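Local coordinates for capsular polysaccharide export system protein KpsC (Thermosulfurimonas dismutans, PDB 6MGB) that probably transfers Kdo in β(2,4) linkage from its CMP-activated donor while building the glycolipid that carries Gram-negative bacterial capsules, at residues L25-E30 / G309-I314; D74-S79 / L298-Y303. All blocks are in the same frame, centred on the assembly; numbering follows the deposited sequence.

Interaction 1 of 2, residues L25-E30 / G309-I314; sequences LEVFLE and GKPGNI
Val27 reaches from the short helix 25-29 onto strand 310-312, an outermost strand of the mixed seven-stranded sheet in this GT-B-type glycosyltransferase. The contact is small, 131 Å² with both sides summed, and contains no hydrogen bond between the segments. Along the strand segment, the first to be met is Gly309, whose positive phi of 73° marks the turn into the strand; its carbonyl O lies 3.7 Å from Val27 CG1, with CG2 a little farther off. The CB of Lys310 points away, and its carbonyl C lies 4.3 Å from Val27 CG1. Pro311 makes the apolar part of the contact, its ring and the valine side chain crossing at about a right angle. Beyond it Gly312 is hydrogen-bonded through its backbone to Tyr303 of the neighbouring strand, and Asn313 caps the helix that follows, OD1 accepting a weak bond from the N of Phe315. Val27 also touches Ile304 of strand 302-305, and other helix side chains reach strand 90-94. With Val27 CG1 set anti to its own backbone N (chi1 176°), that methyl meets the Pro311 ring at CD, 3.8 Å away, and at CG, 4.0 Å away.

Interaction 2 of 2, residues D74-S79 / L298-Y303; sequences DGFLRS and LLYPRY
The side chains of Phe76 and Tyr300 cross at about a right angle, their ring planes inclined by only some 35°, where the loop after strand 69-74 faces the link between helix 289-299 and strand 302-305. All five residues that touch are buried, and the summed interface is 200 Å².

The apolar contacts centre on Phe76. Its CE2 meets the edge of the Tyr300 ring at CD2, 3.9 Å away and close to that ring's plane, while its CD2 lies 4.3 Å from Pro301 CG. With Tyr300 CG anti to the backbone N (chi1 -178°), the ring edge is placed where CD2 can meet Phe76 CE2. Outside the two segments Phe76 also stacks on Phe267 and meets Tyr99 edge-to-face, so three aromatic rings touch it.

A water joins the segments. It accepts from Leu77 N at 3.0 Å and donates to Tyr303 OH at 2.8 Å; the same hydroxyl is also hydrogen-bonded to Tyr297 O, and Leu77 CD1 approaches Tyr303 OH loosely, at 4.4 Å. Tyr300 OH is hydrogen-bonded to Asp94 OD2.

A salt bridge from Arg78 NE to Asp74 OD2, 2.9 Å long, ties the loop back to the strand end. The carboxylate oxygen lies in the guanidinium plane, although the arginine reaches it from above the carboxylate plane, 76° out. Arg78 NH1 donates to Ser79 OG, also at 2.9 Å, and has Ala86 O as an additional partner; together these bonds limit rotation of the guanidinium.

Phe76 O accepts from NE2 of Gln248, a CMP-binding residue, and the phenylalanine side chain comes within about 7 Å of the bound nucleotide. The ring packing and the shared water would be expected to limit the movement of a loop that may act as second shell to the CMP site, with the Arg78 charge paired to Asp74.

How the interactions relate
The centres of the two interactions lie 10 Å apart, and both reach the same mixed sheet, in which strands 302-305 and 310-312 are antiparallel neighbours and follow each other in the chain. Interaction 2 is nested in sequence inside the long loop closed by interaction 1. They also touch directly: Arg302 NH1 is hydrogen-bonded to Phe28 O at 3.0 Å. Interaction 1 sits at the surface, away from the CMP site, whereas interaction 2 is buried and close to it. Both set N-terminal elements, helix 25-29 and the loop after strand 69-74, against the C-terminal strands 302-305 and 310-312, so the end of the chain returns to the N-terminal sheet.

Interaction 1 of 2, residues L25-E30 / G309-I314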
ATOM      1  N   LEU A  25      16.990  -6.796  -6.456  1.00 36.03           N
ATOM      2  CA  LEU A  25      15.804  -7.430  -7.023  1.00 34.68           C
ATOM      3  C   LEU A  25      15.885  -8.949  -6.929  1.00 35.62           C
ATOM      4  O   LEU A  25      14.944  -9.606  -6.474  1.00 32.37           O
ATOM      5  CB  LEU A  25      15.631  -6.988  -8.477  1.00 32.88           C
ATOM      6  CG  LEU A  25      14.514  -7.674  -9.267  1.00 35.92           C
ATOM      7  CD1 LEU A  25      13.149  -7.279  -8.725  1.00 34.06           C
ATOM      8  CD2 LEU A  25      14.633  -7.338 -10.744  1.00 43.55           C
ATOM      9  N   GLU A  26      17.008  -9.527  -7.361  1.00 35.84           N
ATOM     10  CA  GLU A  26      17.115 -10.983  -7.391  1.00 36.98           C
ATOM     11  C   GLU A  26      17.057 -11.582  -5.994  1.00 38.87           C
ATOM     12  O   GLU A  26      16.624 -12.729  -5.829  1.00 34.55           O
ATOM     13  CB  GLU A  26      18.405 -11.405  -8.090  1.00 51.24           C
ATOM     14  CG  GLU A  26      18.410 -11.111  -9.575  1.00 51.52           C
ATOM     15  CD  GLU A  26      19.566 -11.783 -10.290  1.00 58.71           C
ATOM     16  OE1 GLU A  26      20.471 -12.285  -9.597  1.00 63.52           O
ATOM     17  OE2 GLU A  26      19.554 -11.838 -11.538  1.00 54.66           O
ATOM     18  N   VAL A  27      17.495 -10.836  -4.978  1.00 35.51           N
ATOM     19  CA  VAL A  27      17.359 -11.311  -3.607  1.00 35.55           C
ATOM     20  C   VAL A  27      15.888 -11.372  -3.215  1.00 26.41           C
ATOM     21  O   VAL A  27      15.433 -12.348  -2.609  1.00 32.36           O
ATOM     22  CB  VAL A  27      18.169 -10.416  -2.649  1.00 39.55           C
ATOM     23  CG1 VAL A  27      17.966 -10.850  -1.201  1.00 43.55           C
ATOM     24  CG2 VAL A  27      19.650 -10.453  -3.009  1.00 37.22           C
ATOM     25  N   PHE A  28      15.124 -10.331  -3.555  1.00 29.56           N
ATOM     26  CA  PHE A  28      13.689 -10.347  -3.293  1.00 34.70           C
ATOM     27  C   PHE A  28      13.017 -11.505  -4.020  1.00 36.93           C
ATOM     28  O   PHE A  28      12.214 -12.241  -3.435  1.00 30.76           O
ATOM     29  CB  PHE A  28      13.059  -9.020  -3.722  1.00 33.48           C
ATOM     30  CG  PHE A  28      13.401  -7.854  -2.831  1.00 33.76           C
ATOM     31  CD1 PHE A  28      12.989  -7.825  -1.509  1.00 33.27           C
ATOM     32  CD2 PHE A  28      14.105  -6.772  -3.331  1.00 29.11           C
ATOM     33  CE1 PHE A  28      13.292  -6.744  -0.699  1.00 27.45           C
ATOM     34  CE2 PHE A  28      14.411  -5.691  -2.526  1.00 37.31           C
ATOM     35  CZ  PHE A  28      14.003  -5.676  -1.210  1.00 30.02           C
ATOM     36  N   LEU A  29      13.340 -11.684  -5.302  1.00 33.31           N
ATOM     37  CA  LEU A  29      12.657 -12.672  -6.126  1.00 34.00           C
ATOM     38  C   LEU A  29      13.102 -14.100  -5.842  1.00 35.49           C
ATOM     39  O   LEU A  29      12.362 -15.036  -6.165  1.00 36.18           O
ATOM     40  CB  LEU A  29      12.880 -12.368  -7.610  1.00 34.54           C
ATOM     41  CG  LEU A  29      12.135 -11.165  -8.192  1.00 43.43           C
ATOM     42  CD1 LEU A  29      12.541 -10.941  -9.639  1.00 40.64           C
ATOM     43  CD2 LEU A  29      10.629 -11.357  -8.090  1.00 40.62           C
ATOM     44  N   GLU A  30      14.281 -14.293  -5.255  1.00 38.30           N
ATOM     45  CA  GLU A  30      14.843 -15.624  -5.043  1.00 41.54           C
ATOM     46  C   GLU A  30      15.073 -16.353  -6.365  1.00 50.77           C
ATOM     47  O   GLU A  30      15.162 -17.584  -6.397  1.00 44.76           O
ATOM     48  CB  GLU A  30      13.947 -16.452  -4.114  1.00 41.47           C
ATOM     49  CG  GLU A  30      13.724 -15.799  -2.753  1.00 50.37           C
ATOM     50  CD  GLU A  30      12.605 -16.446  -1.960  1.00 65.53           C
ATOM     51  OE1 GLU A  30      12.107 -17.510  -2.386  1.00 52.39           O
ATOM     52  OE2 GLU A  30      12.220 -15.889  -0.912  1.00 62.67           O
ATOM     53  N   GLY A 309      21.746  -7.337   3.544  1.00 34.83           N
ATOM     54  CA  GLY A 309      21.389  -7.529   2.155  1.00 30.09           C
ATOM     55  C   GLY A 309      20.835  -8.895   1.822  1.00 37.47           C
ATOM     56  O   GLY A 309      20.705  -9.219   0.637  1.00 37.59           O
ATOM     57  N   LYS A 310      20.507  -9.703   2.820  1.00 31.91           N
ATOM     58  CA  LYS A 310      19.960 -11.035   2.635  1.00 34.43           C
ATOM     59  C   LYS A 310      18.491 -11.086   3.038  1.00 29.82           C
ATOM     60  O   LYS A 310      17.985 -10.185   3.719  1.00 30.59           O
ATOM     61  CB  LYS A 310      20.759 -12.053   3.456  1.00 37.78           C
ATOM     62  CG  LYS A 310      22.206 -12.219   3.007  1.00 44.79           C
ATOM     63  CD  LYS A 310      22.962 -13.218   3.881  1.00 61.97           C
ATOM     64  CE  LYS A 310      22.489 -14.657   3.678  1.00 65.03           C
ATOM     65  NZ  LYS A 310      23.196 -15.344   2.564  1.00 68.98           N
ATOM     66  N   PRO A 311      17.770 -12.129   2.631  1.00 33.53           N
ATOM     67  CA  PRO A 311      16.348 -12.221   2.985  1.00 33.63           C
ATOM     68  C   PRO A 311      16.136 -12.153   4.491  1.00 37.40           C
ATOM     69  O   PRO A 311      16.883 -12.745   5.272  1.00 33.17           O
ATOM     70  CB  PRO A 311      15.931 -13.582   2.416  1.00 40.26           C
ATOM     71  CG  PRO A 311      16.876 -13.814   1.288  1.00 40.13           C
ATOM     72  CD  PRO A 311      18.182 -13.225   1.735  1.00 43.04           C
ATOM     73  N   GLY A 312      15.101 -11.417   4.891  1.00 29.06           N
ATOM     74  CA  GLY A 312      14.779 -11.255   6.296  1.00 27.05           C
ATOM     75  C   GLY A 312      13.289 -11.222   6.560  1.00 26.96           C
ATOM     76  O   GLY A 312      12.504 -11.802   5.803  1.00 30.81           O
ATOM     77  N   ASN A 313      12.884 -10.542   7.633  1.00 29.50           N
ATOM     78  CA  ASN A 313      11.484 -10.462   8.025  1.00 25.94           C
ATOM     79  C   ASN A 313      11.166  -9.028   8.426  1.00 25.99           C
ATOM     80  O   ASN A 313      12.036  -8.151   8.424  1.00 29.25           O
ATOM     81  CB  ASN A 313      11.175 -11.444   9.163  1.00 28.97           C
ATOM     82  CG  ASN A 313      12.060 -11.233  10.375  1.00 38.69           C
ATOM     83  OD1 ASN A 313      12.297 -10.103  10.797  1.00 31.45           O
ATOM     84  ND2 ASN A 313      12.564 -12.326  10.935  1.00 42.01           N
ATOM     85  N   ILE A 314       9.900  -8.793   8.781  1.00 25.80           N
ATOM     86  CA  ILE A 314       9.442  -7.437   9.062  1.00 26.57           C
ATOM     87  C   ILE A 314      10.226  -6.822  10.212  1.00 30.67           C
ATOM     88  O   ILE A 314      10.446  -5.605  10.244  1.00 25.90           O
ATOM     89  CB  ILE A 314       7.927  -7.440   9.354  1.00 28.33           C
ATOM     90  CG1 ILE A 314       7.399  -6.004   9.434  1.00 31.51           C
ATOM     91  CG2 ILE A 314       7.635  -8.205  10.640  1.00 28.43           C
ATOM     92  CD1 ILE A 314       5.894  -5.906   9.591  1.00 31.12           C
TER

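Interaction 2 of 2, residues D74-S79 / L298-Y303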
ATOM      1  N   ASP A  74       6.436  -1.733  -4.561  1.00 25.93           N
ATOM      2  CA  ASP A  74       7.075  -1.435  -3.287  1.00 26.81           C
ATOM      3  C   ASP A  74       6.287  -2.075  -2.156  1.00 24.81           C
ATOM      4  O   ASP A  74       5.057  -2.168  -2.207  1.00 27.03           O
ATOM      5  CB  ASP A  74       7.168   0.077  -3.070  1.00 24.37           C
ATOM      6  CG  ASP A  74       8.186   0.733  -3.975  1.00 33.71           C
ATOM      7  OD1 ASP A  74       9.149   0.051  -4.384  1.00 32.33           O
ATOM      8  OD2 ASP A  74       8.026   1.934  -4.278  1.00 35.98           O
ATOM      9  N   GLY A  75       7.000  -2.532  -1.134  1.00 27.41           N
ATOM     10  CA  GLY A  75       6.346  -3.067   0.040  1.00 24.78           C
ATOM     11  C   GLY A  75       5.573  -1.998   0.786  1.00 22.78           C
ATOM     12  O   GLY A  75       5.700  -0.797   0.541  1.00 23.57           O
ATOM     13  N   PHE A  76       4.738  -2.458   1.723  1.00 23.03           N
ATOM     14  CA  PHE A  76       3.952  -1.529   2.527  1.00 23.94           C
ATOM     15  C   PHE A  76       4.834  -0.705   3.457  1.00 27.30           C
ATOM     16  O   PHE A  76       4.530   0.464   3.720  1.00 26.26           O
ATOM     17  CB  PHE A  76       2.891  -2.295   3.318  1.00 25.82           C
ATOM     18  CG  PHE A  76       1.802  -2.884   2.461  1.00 26.36           C
ATOM     19  CD1 PHE A  76       1.156  -2.113   1.509  1.00 28.56           C
ATOM     20  CD2 PHE A  76       1.429  -4.212   2.605  1.00 26.25           C
ATOM     21  CE1 PHE A  76       0.157  -2.649   0.721  1.00 27.95           C
ATOM     22  CE2 PHE A  76       0.430  -4.754   1.817  1.00 27.45           C
ATOM     23  CZ  PHE A  76      -0.206  -3.973   0.874  1.00 25.10           C
ATOM     24  N   LEU A  77       5.916  -1.292   3.965  1.00 23.94           N
ATOM     25  CA  LEU A  77       6.981  -0.554   4.636  1.00 28.67           C
ATOM     26  C   LEU A  77       8.140  -0.453   3.653  1.00 26.65           C
ATOM     27  O   LEU A  77       8.789  -1.459   3.351  1.00 26.11           O
ATOM     28  CB  LEU A  77       7.418  -1.249   5.924  1.00 27.69           C
ATOM     29  CG  LEU A  77       6.359  -1.472   7.005  1.00 28.39           C
ATOM     30  CD1 LEU A  77       6.993  -2.114   8.229  1.00 36.38           C
ATOM     31  CD2 LEU A  77       5.674  -0.165   7.377  1.00 29.86           C
ATOM     32  N   ARG A  78       8.398   0.752   3.146  1.00 28.44           N
ATOM     33  CA  ARG A  78       9.304   0.905   2.012  1.00 31.50           C
ATOM     34  C   ARG A  78      10.694   1.392   2.415  1.00 37.99           C
ATOM     35  O   ARG A  78      11.690   0.746   2.084  1.00 33.01           O
ATOM     36  CB  ARG A  78       8.705   1.853   0.967  1.00 29.99           C
ATOM     37  CG  ARG A  78       9.473   1.815  -0.347  1.00 28.88           C
ATOM     38  CD  ARG A  78       9.226   3.028  -1.212  1.00 29.29           C
ATOM     39  NE  ARG A  78      10.006   2.956  -2.444  1.00 32.46           N
ATOM     40  CZ  ARG A  78      11.311   3.204  -2.524  1.00 36.91           C
ATOM     41  NH1 ARG A  78      12.000   3.545  -1.441  1.00 34.36           N
ATOM     42  NH2 ARG A  78      11.931   3.114  -3.692  1.00 39.42           N
ATOM     43  N   SER A  79      10.790   2.527   3.098  1.00 33.14           N
ATOM     44  CA  SER A  79      12.094   3.164   3.249  1.00 32.97           C
ATOM     45  C   SER A  79      11.996   4.328   4.227  1.00 41.78           C
ATOM     46  O   SER A  79      10.918   4.670   4.723  1.00 27.13           O
ATOM     47  CB  SER A  79      12.614   3.648   1.893  1.00 37.01           C
ATOM     48  OG  SER A  79      11.662   4.493   1.266  1.00 35.76           O
ATOM     49  N   LEU A 298       3.013  -8.999   7.365  1.00 26.23           N
ATOM     50  CA  LEU A 298       4.004 -10.014   7.713  1.00 23.92           C
ATOM     51  C   LEU A 298       4.202 -11.047   6.603  1.00 29.19           C
ATOM     52  O   LEU A 298       5.340 -11.331   6.217  1.00 31.22           O
ATOM     53  CB  LEU A 298       3.613 -10.714   9.019  1.00 26.02           C
ATOM     54  CG  LEU A 298       4.175 -10.092  10.299  1.00 29.17           C
ATOM     55  CD1 LEU A 298       3.494  -8.768  10.611  1.00 30.11           C
ATOM     56  CD2 LEU A 298       4.042 -11.056  11.468  1.00 30.58           C
ATOM     57  N   LEU A 299       3.115 -11.613   6.080  1.00 23.51           N
ATOM     58  CA  LEU A 299       3.212 -12.717   5.128  1.00 26.19           C
ATOM     59  C   LEU A 299       3.365 -12.255   3.683  1.00 25.08           C
ATOM     60  O   LEU A 299       4.142 -12.844   2.923  1.00 22.48           O
ATOM     61  CB  LEU A 299       1.974 -13.608   5.231  1.00 24.32           C
ATOM     62  CG  LEU A 299       1.649 -14.204   6.603  1.00 37.93           C
ATOM     63  CD1 LEU A 299       0.500 -15.194   6.480  1.00 34.11           C
ATOM     64  CD2 LEU A 299       2.868 -14.870   7.226  1.00 43.99           C
ATOM     65  N   TYR A 300       2.627 -11.214   3.285  1.00 23.50           N
ATOM     66  CA  TYR A 300       2.519 -10.882   1.866  1.00 21.32           C
ATOM     67  C   TYR A 300       3.810 -10.286   1.315  1.00 37.92           C
ATOM     68  O   TYR A 300       4.296 -10.772   0.281  1.00 24.13           O
ATOM     69  CB  TYR A 300       1.307  -9.966   1.662  1.00 25.86           C
ATOM     70  CG  TYR A 300       0.984  -9.537   0.248  1.00 19.79           C
ATOM     71  CD1 TYR A 300       0.758 -10.463  -0.765  1.00 22.70           C
ATOM     72  CD2 TYR A 300       0.843  -8.187  -0.058  1.00 26.40           C
ATOM     73  CE1 TYR A 300       0.437 -10.050  -2.049  1.00 22.69           C
ATOM     74  CE2 TYR A 300       0.526  -7.767  -1.329  1.00 24.13           C
ATOM     75  CZ  TYR A 300       0.322  -8.700  -2.322  1.00 22.53           C
ATOM     76  OH  TYR A 300      -0.002  -8.272  -3.591  1.00 22.31           O
ATOM     77  N   PRO A 301       4.420  -9.278   1.934  1.00 24.95           N
ATOM     78  CA  PRO A 301       5.640  -8.698   1.364  1.00 24.56           C
ATOM     79  C   PRO A 301       6.860  -9.568   1.622  1.00 26.26           C
ATOM     80  O   PRO A 301       6.888 -10.404   2.527  1.00 28.79           O
ATOM     81  CB  PRO A 301       5.771  -7.351   2.092  1.00 24.66           C
ATOM     82  CG  PRO A 301       4.503  -7.191   2.904  1.00 24.64           C
ATOM     83  CD  PRO A 301       4.036  -8.579   3.168  1.00 26.31           C
ATOM     84  N   ARG A 302       7.886  -9.346   0.802  1.00 30.25           N
ATOM     85  CA  ARG A 302       9.184  -9.988   0.976  1.00 29.72           C
ATOM     86  C   ARG A 302      10.162  -8.964   1.535  1.00 28.59           C
ATOM     87  O   ARG A 302      10.413  -7.929   0.908  1.00 25.20           O
ATOM     88  CB  ARG A 302       9.698 -10.559  -0.345  1.00 32.25           C
ATOM     89  CG  ARG A 302       8.707 -11.481  -1.023  1.00 33.85           C
ATOM     90  CD  ARG A 302       9.335 -12.237  -2.173  1.00 43.20           C
ATOM     91  NE  ARG A 302       8.381 -13.151  -2.791  1.00 34.70           N
ATOM     92  CZ  ARG A 302       8.681 -14.009  -3.759  1.00 45.80           C
ATOM     93  NH1 ARG A 302       9.920 -14.081  -4.230  1.00 37.64           N
ATOM     94  NH2 ARG A 302       7.740 -14.799  -4.256  1.00 38.90           N
ATOM     95  N   TYR A 303      10.709  -9.254   2.710  1.00 27.51           N
ATOM     96  CA  TYR A 303      11.607  -8.342   3.399  1.00 21.92           C
ATOM     97  C   TYR A 303      13.055  -8.781   3.244  1.00 27.86           C
ATOM     98  O   TYR A 303      13.363  -9.976   3.204  1.00 29.04           O
ATOM     99  CB  TYR A 303      11.265  -8.267   4.891  1.00 29.00           C
ATOM    100  CG  TYR A 303       9.938  -7.613   5.185  1.00 26.80           C
ATOM    101  CD1 TYR A 303       9.851  -6.243   5.373  1.00 30.89           C
ATOM    102  CD2 TYR A 303       8.773  -8.364   5.279  1.00 26.84           C
ATOM    103  CE1 TYR A 303       8.643  -5.631   5.637  1.00 32.89           C
ATOM    104  CE2 TYR A 303       7.560  -7.764   5.548  1.00 25.86           C
ATOM    105  CZ  TYR A 303       7.501  -6.396   5.724  1.00 26.21           C
ATOM    106  OH  TYR A 303       6.297  -5.789   5.992  1.00 23.48           O
TER
HETATM  107  O   HOH W   1       6.157  -4.230   3.678  1.00 25.14           O